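Tryptophanyl-tRNA synthetase (Cryptosporidium parvum Iowa II, PDB 3HV0) probably catalyses the ATP-dependent attachment of L-tryptophan to tRNA(Trp), releasing AMP and diphosphate, as a class I aminoacyl-tRNA synthetase. Local coordinates at residues Glu73-Arg81 with Gln201-Phe210; Gly308-Trp317 with Leu330-Gly340. All blocks are in the same frame, centred on the assembly; numbering follows the deposited sequence.

Contact 1 (Glu73-Arg81 with Gln201-Phe210). With TRP (tryptophan), chain C.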
loop_
_atom_site.group_PDB
_atom_site.type_symbol
_atom_site.label_atom_id
_atom_site.label_comp_id
_atom_site.label_asym_id
_atom_site.label_seq_id
_atom_site.Cartn_x
_atom_site.Cartn_y
_atom_site.Cartn_z
ATOM N N GLU A 73 -23.492 -24.434 2.774
ATOM C CA GLU A 73 -22.572 -23.479 2.110
ATOM C C GLU A 73 -21.225 -23.411 2.802
ATOM O O GLU A 73 -21.147 -23.555 4.012
ATOM C CB GLU A 73 -23.162 -22.073 2.090
ATOM C CG GLU A 73 -24.574 -22.004 1.549
ATOM C CD GLU A 73 -24.957 -20.612 1.069
ATOM O OE1 GLU A 73 -24.152 -19.646 1.252
ATOM O OE2 GLU A 73 -26.067 -20.493 0.496
ATOM N N LEU A 74 -20.170 -23.164 2.035
ATOM C CA LEU A 74 -18.824 -23.025 2.592
ATOM C C LEU A 74 -18.546 -21.573 2.947
ATOM O O LEU A 74 -19.218 -20.663 2.462
ATOM C CB LEU A 74 -17.762 -23.542 1.608
ATOM C CG LEU A 74 -17.331 -25.016 1.777
ATOM C CD1 LEU A 74 -18.528 -26.004 1.874
ATOM C CD2 LEU A 74 -16.381 -25.423 0.633
ATOM N N PHE A 75 -17.551 -21.390 3.808
ATOM C CA PHE A 75 -17.040 -20.087 4.202
ATOM C C PHE A 75 -15.530 -20.259 4.401
ATOM O O PHE A 75 -14.996 -21.325 4.101
ATOM C CB PHE A 75 -17.729 -19.606 5.486
ATOM C CG PHE A 75 -17.461 -20.467 6.695
ATOM C CD1 PHE A 75 -16.492 -20.109 7.618
ATOM C CD2 PHE A 75 -18.195 -21.619 6.914
ATOM C CE1 PHE A 75 -16.245 -20.887 8.731
ATOM C CE2 PHE A 75 -17.963 -22.410 8.020
ATOM C CZ PHE A 75 -16.978 -22.049 8.924
ATOM N N TYR A 76 -14.851 -19.227 4.886
ATOM C CA TYR A 76 -13.409 -19.331 5.167
ATOM C C TYR A 76 -12.982 -18.666 6.453
ATOM O O TYR A 76 -13.681 -17.797 6.977
ATOM C CB TYR A 76 -12.559 -18.815 3.998
ATOM C CG TYR A 76 -12.434 -17.312 3.806
ATOM C CD1 TYR A 76 -13.430 -16.597 3.162
ATOM C CD2 TYR A 76 -11.277 -16.626 4.173
ATOM C CE1 TYR A 76 -13.319 -15.238 2.927
ATOM C CE2 TYR A 76 -11.155 -15.248 3.954
ATOM C CZ TYR A 76 -12.176 -14.557 3.310
ATOM O OH TYR A 76 -12.090 -13.186 3.061
ATOM N N LEU A 77 -11.826 -19.105 6.954
ATOM C CA LEU A 77 -11.252 -18.567 8.183
ATOM C C LEU A 77 -10.145 -17.588 7.822
ATOM O O LEU A 77 -9.490 -17.756 6.839
ATOM C CB LEU A 77 -10.709 -19.697 9.060
ATOM C CG LEU A 77 -11.714 -20.783 9.484
ATOM C CD1 LEU A 77 -11.077 -22.146 9.734
ATOM C CD2 LEU A 77 -12.506 -20.329 10.704
ATOM N N TYR A 78 -9.967 -16.550 8.615
ATOM C CA TYR A 78 -8.839 -15.634 8.465
ATOM C C TYR A 78 -8.300 -15.288 9.851
ATOM O O TYR A 78 -9.022 -14.798 10.724
ATOM C CB TYR A 78 -9.253 -14.374 7.709
ATOM C CG TYR A 78 -8.379 -13.133 7.882
ATOM C CD1 TYR A 78 -6.998 -13.201 7.840
ATOM C CD2 TYR A 78 -8.957 -11.885 8.020
ATOM C CE1 TYR A 78 -6.225 -12.065 7.965
ATOM C CE2 TYR A 78 -8.191 -10.741 8.148
ATOM C CZ TYR A 78 -6.821 -10.833 8.119
ATOM O OH TYR A 78 -6.062 -9.669 8.269
ATOM N N THR A 79 -7.029 -15.591 10.054
ATOM C CA THR A 79 -6.347 -15.192 11.263
ATOM C C THR A 79 -4.967 -14.667 10.897
ATOM O O THR A 79 -4.596 -14.725 9.754
ATOM C CB THR A 79 -6.299 -16.324 12.260
ATOM O OG1 THR A 79 -6.214 -15.761 13.565
ATOM C CG2 THR A 79 -5.116 -17.219 12.032
ATOM N N GLY A 80 -4.235 -14.135 11.859
ATOM C CA GLY A 80 -2.927 -13.513 11.555
ATOM C C GLY A 80 -1.946 -13.472 12.696
ATOM O O GLY A 80 -2.248 -13.919 13.792
ATOM N N ARG A 81 -0.754 -12.936 12.400
ATOM C CA ARG A 81 0.368 -12.900 13.317
ATOM C C ARG A 81 1.325 -11.730 12.941
ATOM O O ARG A 81 1.640 -11.513 11.791
ATOM C CB ARG A 81 1.044 -14.269 13.287
ATOM C CG ARG A 81 2.512 -14.322 13.653
ATOM C CD ARG A 81 2.798 -13.954 15.109
ATOM N NE ARG A 81 4.228 -13.959 15.390
ATOM C CZ ARG A 81 4.778 -13.523 16.513
ATOM N NH1 ARG A 81 4.027 -13.040 17.484
ATOM N NH2 ARG A 81 6.098 -13.562 16.661
ATOM N N GLN A 201 -4.787 -4.914 7.085
ATOM C CA GLN A 201 -5.273 -6.007 7.923
ATOM C C GLN A 201 -6.724 -6.328 7.696
ATOM O O GLN A 201 -7.141 -7.454 7.901
ATOM C CB GLN A 201 -5.107 -5.683 9.388
ATOM C CG GLN A 201 -5.521 -6.826 10.277
ATOM C CD GLN A 201 -4.778 -6.899 11.550
ATOM O OE1 GLN A 201 -5.312 -7.358 12.537
ATOM N NE2 GLN A 201 -3.550 -6.445 11.556
ATOM N N ALA A 202 -7.507 -5.317 7.340
ATOM C CA ALA A 202 -8.916 -5.508 7.024
ATOM C C ALA A 202 -9.110 -6.362 5.769
ATOM O O ALA A 202 -9.923 -7.268 5.764
ATOM C CB ALA A 202 -9.589 -4.178 6.860
ATOM N N ALA A 203 -8.318 -6.092 4.737
ATOM C CA ALA A 203 -8.556 -6.586 3.382
ATOM C C ALA A 203 -8.741 -8.113 3.217
ATOM O O ALA A 203 -9.504 -8.550 2.350
ATOM C CB ALA A 203 -7.468 -6.062 2.419
ATOM N N PRO A 204 -8.023 -8.923 4.007
ATOM C CA PRO A 204 -8.237 -10.360 3.859
ATOM C C PRO A 204 -9.566 -10.858 4.423
ATOM O O PRO A 204 -9.957 -12.005 4.129
ATOM C CB PRO A 204 -7.056 -10.986 4.614
ATOM C CG PRO A 204 -6.019 -9.896 4.703
ATOM C CD PRO A 204 -6.801 -8.627 4.785
ATOM N N ALA A 205 -10.276 -10.040 5.202
ATOM C CA ALA A 205 -11.633 -10.446 5.641
ATOM C C ALA A 205 -12.683 -10.374 4.500
ATOM O O ALA A 205 -13.861 -10.621 4.728
ATOM C CB ALA A 205 -12.073 -9.655 6.832
ATOM N N PHE A 206 -12.267 -10.016 3.283
ATOM C CA PHE A 206 -13.170 -10.057 2.121
ATOM C C PHE A 206 -12.646 -11.041 1.106
ATOM O O PHE A 206 -11.465 -10.991 0.768
ATOM C CB PHE A 206 -13.273 -8.714 1.411
ATOM C CG PHE A 206 -13.804 -7.601 2.255
ATOM C CD1 PHE A 206 -15.032 -7.713 2.858
ATOM C CD2 PHE A 206 -13.102 -6.420 2.385
ATOM C CE1 PHE A 206 -15.531 -6.688 3.630
ATOM C CE2 PHE A 206 -13.605 -5.389 3.136
ATOM C CZ PHE A 206 -14.815 -5.527 3.776
ATOM N N SER A 207 -13.540 -11.869 0.577
ATOM C CA SER A 207 -13.184 -12.953 -0.324
ATOM C C SER A 207 -12.645 -12.464 -1.652
ATOM O O SER A 207 -11.900 -13.176 -2.306
ATOM C CB SER A 207 -14.405 -13.851 -0.586
ATOM O OG SER A 207 -15.412 -13.160 -1.294
ATOM N N SER A 208 -13.059 -11.266 -2.065
ATOM C CA SER A 208 -12.480 -10.658 -3.244
ATOM C C SER A 208 -10.935 -10.672 -3.155
ATOM O O SER A 208 -10.267 -10.872 -4.167
ATOM C CB SER A 208 -12.999 -9.224 -3.469
ATOM O OG SER A 208 -12.607 -8.341 -2.418
ATOM N N SER A 209 -10.378 -10.511 -1.959
ATOM C CA SER A 209 -8.909 -10.393 -1.807
ATOM C C SER A 209 -8.125 -11.675 -2.076
ATOM O O SER A 209 -6.891 -11.682 -1.965
ATOM C CB SER A 209 -8.566 -9.875 -0.432
ATOM O OG SER A 209 -8.951 -8.523 -0.346
ATOM N N PHE A 210 -8.838 -12.747 -2.421
ATOM C CA PHE A 210 -8.217 -14.026 -2.764
ATOM C C PHE A 210 -8.858 -14.577 -4.030
ATOM O O PHE A 210 -9.570 -15.572 -3.981
ATOM C CB PHE A 210 -8.348 -15.039 -1.610
ATOM C CG PHE A 210 -7.703 -14.588 -0.342
ATOM C CD1 PHE A 210 -6.336 -14.747 -0.155
ATOM C CD2 PHE A 210 -8.443 -13.967 0.647
ATOM C CE1 PHE A 210 -5.720 -14.316 1.010
ATOM C CE2 PHE A 210 -7.824 -13.533 1.808
ATOM C CZ PHE A 210 -6.466 -13.709 1.990
HETATM N N TRP C . -1.648 -7.360 13.721
HETATM C CA TRP C . -1.894 -8.679 14.375
HETATM C C TRP C . -0.958 -8.852 15.561
HETATM O O TRP C . 0.083 -8.173 15.640
HETATM C CB TRP C . -1.747 -9.857 13.390
HETATM C CG TRP C . -2.987 -10.124 12.570
HETATM C CD1 TRP C . -3.183 -9.819 11.244
HETATM C CD2 TRP C . -4.195 -10.767 13.006
HETATM N NE1 TRP C . -4.425 -10.229 10.842
HETATM C CE2 TRP C . -5.072 -10.801 11.905
HETATM C CE3 TRP C . -4.616 -11.314 14.215
HETATM C CZ2 TRP C . -6.346 -11.361 11.979
HETATM C CZ3 TRP C . -5.882 -11.865 14.287
HETATM C CH2 TRP C . -6.739 -11.874 13.174
HETATM O OXT TRP C . -1.256 -9.670 16.452
#
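Tyr78 reaches from strand 76-81 to the end of helix 192-202 and the 3-10 turns after it, and walls the tryptophan pocket in the Rossmann-type catalytic domain of this class I synthetase. CB leads off toward the helix end with CG anti to the backbone N (chi1 159°), which carries the ring between the bound tryptophan and Pro204. Tyr78 CD2 lies 4.0 Å from Ala205 CB. Pro204 CB sits over the centre of one face in a CH-pi contact, 3.6 Å from the Tyr78 ring centroid, while the ligand brings CZ2 over the rim of the opposite face. At the tip, Tyr78 OH donates to Gln201 O, in the plane of the ring, over a very short 2.5 Å, and accepts from the indole NE1 of the ligand at 3.1 Å, a nearly straight bond (163°). Gln113 OE1 is a second acceptor in reach, so the one phenol proton may be contested. The buried phenol is thus fixed by its faces and its oxygen. Two residues earlier, Tyr76 points the same way and packs CE1 3.9 Å from Ser207 CB. Its OH donates to Pro204 O at 2.7 Å, from 33° out of the carbonyl plane.

Contact 2 (Gly308-Trp317 with Leu330-Gly340)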
loop_
_atom_site.group_PDB
_atom_site.type_symbol
_atom_site.label_atom_id
_atom_site.label_comp_id
_atom_site.label_asym_id
_atom_site.label_seq_id
_atom_site.Cartn_x
_atom_site.Cartn_y
_atom_site.Cartn_z
ATOM N N GLY A 308 -4.982 -20.262 52.217
ATOM C CA GLY A 308 -5.206 -20.612 50.818
ATOM C C GLY A 308 -4.666 -19.610 49.804
ATOM O O GLY A 308 -3.978 -18.652 50.156
ATOM N N ALA A 309 -5.004 -19.836 48.535
ATOM C CA ALA A 309 -4.500 -19.038 47.406
ATOM C C ALA A 309 -5.628 -18.383 46.580
ATOM O O ALA A 309 -6.768 -18.860 46.561
ATOM C CB ALA A 309 -3.633 -19.912 46.500
ATOM N N ASN A 310 -5.272 -17.303 45.882
ATOM C CA ASN A 310 -6.194 -16.543 45.026
ATOM C C ASN A 310 -6.018 -16.905 43.542
ATOM O O ASN A 310 -5.065 -16.464 42.896
ATOM C CB ASN A 310 -5.964 -15.039 45.237
ATOM C CG ASN A 310 -6.932 -14.169 44.457
ATOM O OD1 ASN A 310 -7.347 -14.499 43.349
ATOM N ND2 ASN A 310 -7.285 -13.035 45.034
ATOM N N LEU A 311 -6.969 -17.676 43.012
ATOM C CA LEU A 311 -6.885 -18.236 41.660
ATOM C C LEU A 311 -7.060 -17.205 40.557
ATOM O O LEU A 311 -6.642 -17.431 39.427
ATOM C CB LEU A 311 -7.922 -19.347 41.466
ATOM C CG LEU A 311 -7.628 -20.682 42.155
ATOM C CD1 LEU A 311 -7.982 -20.625 43.640
ATOM C CD2 LEU A 311 -8.395 -21.803 41.492
ATOM N N ASP A 312 -7.682 -16.078 40.870
ATOM C CA ASP A 312 -7.912 -15.040 39.860
ATOM C C ASP A 312 -6.638 -14.267 39.495
ATOM O O ASP A 312 -6.516 -13.758 38.377
ATOM C CB ASP A 312 -9.020 -14.089 40.318
ATOM C CG ASP A 312 -10.393 -14.733 40.258
ATOM O OD1 ASP A 312 -10.808 -15.376 41.242
ATOM O OD2 ASP A 312 -11.058 -14.600 39.215
ATOM N N VAL A 313 -5.702 -14.191 40.440
ATOM C CA VAL A 313 -4.419 -13.508 40.229
ATOM C C VAL A 313 -3.258 -14.455 39.891
ATOM O O VAL A 313 -2.252 -14.007 39.343
ATOM C CB VAL A 313 -4.019 -12.690 41.467
ATOM C CG1 VAL A 313 -5.078 -11.643 41.769
ATOM C CG2 VAL A 313 -3.794 -13.607 42.664
ATOM N N ASP A 314 -3.388 -15.743 40.225
ATOM C CA ASP A 314 -2.318 -16.719 39.983
ATOM C C ASP A 314 -2.143 -17.030 38.487
ATOM O O ASP A 314 -3.020 -17.623 37.847
ATOM C CB ASP A 314 -2.542 -18.009 40.774
ATOM C CG ASP A 314 -1.327 -18.929 40.735
ATOM O OD1 ASP A 314 -0.442 -18.825 41.619
ATOM O OD2 ASP A 314 -1.244 -19.753 39.804
ATOM N N VAL A 315 -0.994 -16.627 37.952
ATOM C CA VAL A 315 -0.702 -16.731 36.530
ATOM C C VAL A 315 -0.540 -18.182 36.116
ATOM O O VAL A 315 -0.883 -18.559 35.000
ATOM C CB VAL A 315 0.584 -15.948 36.153
ATOM C CG1 VAL A 315 0.951 -16.167 34.667
ATOM C CG2 VAL A 315 0.419 -14.444 36.469
ATOM N N SER A 316 -0.009 -19.001 37.013
ATOM C CA SER A 316 0.172 -20.421 36.725
ATOM C C SER A 316 -1.173 -21.150 36.611
ATOM O O SER A 316 -1.353 -21.977 35.729
ATOM C CB SER A 316 1.081 -21.083 37.768
ATOM O OG SER A 316 2.401 -20.548 37.716
ATOM N N TRP A 317 -2.124 -20.830 37.483
ATOM C CA TRP A 317 -3.460 -21.443 37.401
ATOM C C TRP A 317 -4.160 -21.117 36.078
ATOM O O TRP A 317 -4.701 -22.000 35.402
ATOM C CB TRP A 317 -4.326 -20.998 38.574
ATOM C CG TRP A 317 -5.779 -21.316 38.397
ATOM C CD1 TRP A 317 -6.790 -20.421 38.215
ATOM C CD2 TRP A 317 -6.384 -22.619 38.355
ATOM N NE1 TRP A 317 -7.988 -21.077 38.070
ATOM C CE2 TRP A 317 -7.769 -22.428 38.150
ATOM C CE3 TRP A 317 -5.895 -23.923 38.472
ATOM C CZ2 TRP A 317 -8.670 -23.496 38.062
ATOM C CZ3 TRP A 317 -6.791 -24.980 38.381
ATOM C CH2 TRP A 317 -8.161 -24.759 38.179
ATOM N N LEU A 330 -8.023 -30.585 36.582
ATOM C CA LEU A 330 -8.056 -29.132 36.727
ATOM C C LEU A 330 -8.897 -28.688 37.919
ATOM O O LEU A 330 -8.414 -27.936 38.760
ATOM C CB LEU A 330 -8.543 -28.473 35.427
ATOM C CG LEU A 330 -7.935 -27.102 35.126
ATOM C CD1 LEU A 330 -7.580 -26.984 33.674
ATOM C CD2 LEU A 330 -8.888 -26.001 35.508
ATOM N N GLU A 331 -10.137 -29.164 38.003
ATOM C CA GLU A 331 -11.003 -28.862 39.158
ATOM C C GLU A 331 -10.305 -29.181 40.482
ATOM O O GLU A 331 -10.340 -28.388 41.427
ATOM C CB GLU A 331 -12.347 -29.612 39.060
ATOM C CG GLU A 331 -13.066 -29.820 40.408
ATOM C CD GLU A 331 -14.550 -30.161 40.279
ATOM O OE1 GLU A 331 -15.244 -29.514 39.467
ATOM O OE2 GLU A 331 -15.030 -31.059 41.017
ATOM N N GLU A 332 -9.666 -30.343 40.540
ATOM C CA GLU A 332 -9.059 -30.817 41.778
ATOM C C GLU A 332 -7.783 -30.062 42.141
ATOM O O GLU A 332 -7.547 -29.784 43.314
ATOM C CB GLU A 332 -8.831 -32.328 41.717
ATOM C CG GLU A 332 -10.132 -33.114 41.882
ATOM C CD GLU A 332 -10.911 -32.718 43.142
ATOM O OE1 GLU A 332 -10.280 -32.548 44.209
ATOM O OE2 GLU A 332 -12.152 -32.570 43.061
ATOM N N ILE A 333 -6.975 -29.719 41.142
ATOM C CA ILE A 333 -5.843 -28.808 41.349
ATOM C C ILE A 333 -6.336 -27.475 41.920
ATOM O O ILE A 333 -5.807 -26.984 42.922
ATOM C CB ILE A 333 -5.089 -28.513 40.038
ATOM C CG1 ILE A 333 -4.342 -29.755 39.558
ATOM C CG2 ILE A 333 -4.098 -27.367 40.229
ATOM C CD1 ILE A 333 -3.770 -29.609 38.163
ATOM N N GLY A 334 -7.351 -26.909 41.262
ATOM C CA GLY A 334 -7.962 -25.639 41.658
ATOM C C GLY A 334 -8.536 -25.664 43.058
ATOM O O GLY A 334 -8.406 -24.689 43.794
ATOM N N LYS A 335 -9.173 -26.780 43.419
ATOM C CA LYS A 335 -9.707 -26.983 44.766
ATOM C C LYS A 335 -8.578 -27.098 45.791
ATOM O O LYS A 335 -8.589 -26.413 46.802
ATOM C CB LYS A 335 -10.586 -28.239 44.817
ATOM N N LYS A 336 -7.610 -27.968 45.527
ATOM C CA LYS A 336 -6.500 -28.193 46.454
ATOM C C LYS A 336 -5.620 -26.952 46.651
ATOM O O LYS A 336 -5.203 -26.654 47.774
ATOM C CB LYS A 336 -5.644 -29.381 45.992
ATOM N N TYR A 337 -5.338 -26.242 45.560
ATOM C CA TYR A 337 -4.532 -25.004 45.599
ATOM C C TYR A 337 -5.298 -23.832 46.226
ATOM O O TYR A 337 -4.700 -22.931 46.818
ATOM C CB TYR A 337 -4.060 -24.629 44.188
ATOM C CG TYR A 337 -3.066 -23.477 44.110
ATOM C CD1 TYR A 337 -1.980 -23.394 44.984
ATOM C CD2 TYR A 337 -3.190 -22.492 43.136
ATOM C CE1 TYR A 337 -1.064 -22.344 44.906
ATOM C CE2 TYR A 337 -2.274 -21.445 43.043
ATOM C CZ TYR A 337 -1.214 -21.371 43.926
ATOM O OH TYR A 337 -0.308 -20.329 43.830
ATOM N N SER A 338 -6.618 -23.847 46.074
ATOM C CA SER A 338 -7.497 -22.915 46.775
ATOM C C SER A 338 -7.499 -23.153 48.299
ATOM O O SER A 338 -7.373 -22.216 49.085
ATOM C CB SER A 338 -8.922 -23.047 46.231
ATOM O OG SER A 338 -9.883 -22.543 47.140
ATOM N N SER A 339 -7.646 -24.411 48.702
ATOM C CA SER A 339 -7.870 -24.752 50.099
ATOM C C SER A 339 -6.583 -24.788 50.916
ATOM O O SER A 339 -6.629 -24.850 52.148
ATOM C CB SER A 339 -8.584 -26.101 50.196
ATOM O OG SER A 339 -7.833 -27.127 49.572
ATOM N N GLY A 340 -5.439 -24.767 50.236
ATOM C CA GLY A 340 -4.136 -24.739 50.902
ATOM C C GLY A 340 -3.443 -26.080 51.056
ATOM O O GLY A 340 -2.424 -26.163 51.739
#
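Gly308 and Ala309 meet the C-terminal turn of helix 327-339, where a loop leading into helix 315-323 packs against its helical neighbour. Gly308 CA makes a CA-H...O contact of 3.2 Å with Ser338 O, the carbonyl that also takes a weak hydrogen bond from Ala309 N. The methyl of Ala309 stands over the centre of one face of the Tyr337 ring, a CH-pi contact with CB 3.8 Å from the centroid. After Asn310, whose OD1 accepts from Asp312 N in an Asx turn, Leu311 spreads its two branches along the helix: CD1 touches Ser338 CB at 3.7 Å, and CD2 lies beside Gly334 while also resting over the rim of one face of the Trp317 indole.

Asp314 is the N-cap of helix 315-323 and divides its carboxylate between two tasks. OD2 accepts from Trp317 N at 2.7 Å, nearly along the C-O axis, whereas OD1 receives Tyr337 OH, also at 2.7 Å, from above the carboxylate plane. The carboxylate and phenol planes stand 75° apart. OD1 further accepts from Gly296 N, so several donors satisfy this buried acid, which would probably favour its ionised form. A chi1 of 167° turns the Trp317 side chain away from its own backbone N and toward helix 327-339, bringing its six-membered ring to Ile333 and Gly334. CZ3 comes within 3.5 Å of Gly334 N, a close approach to the helix backbone at a residue without a side chain, and within 4.0 Å of Ile333 CG2 at the ring edge.

Backbone hydrogen bonds tie Asn310 of the loop to Gly296 and Val315, the first residue of the helix, to Phe294, and helix 344-367 contributes Ser344 and Ile347 against Tyr337 and Lys348 and Leu351 against Ser316.

Overall arrangement
The two contacts lie on opposite sides of the chain's centre, 40 Å apart between centres, and share no helix or strand. Contact 1 belongs to the core of the catalytic domain, where a central strand of the mixed sheet faces a helix end and the ligand pocket; every touching residue is buried. Contact 2 joins helix 315-323, with the loop leading into it, to helix 327-339, among the helices that follow the sheet strands in sequence, and is only partly buried. Tyrosine hydroxyls donate in both: to backbone carbonyls of the helix end and the 3-10 turn in contact 1, and in contact 2 to a carboxylate that also caps a helix. Only contact 1 touches the bound tryptophan.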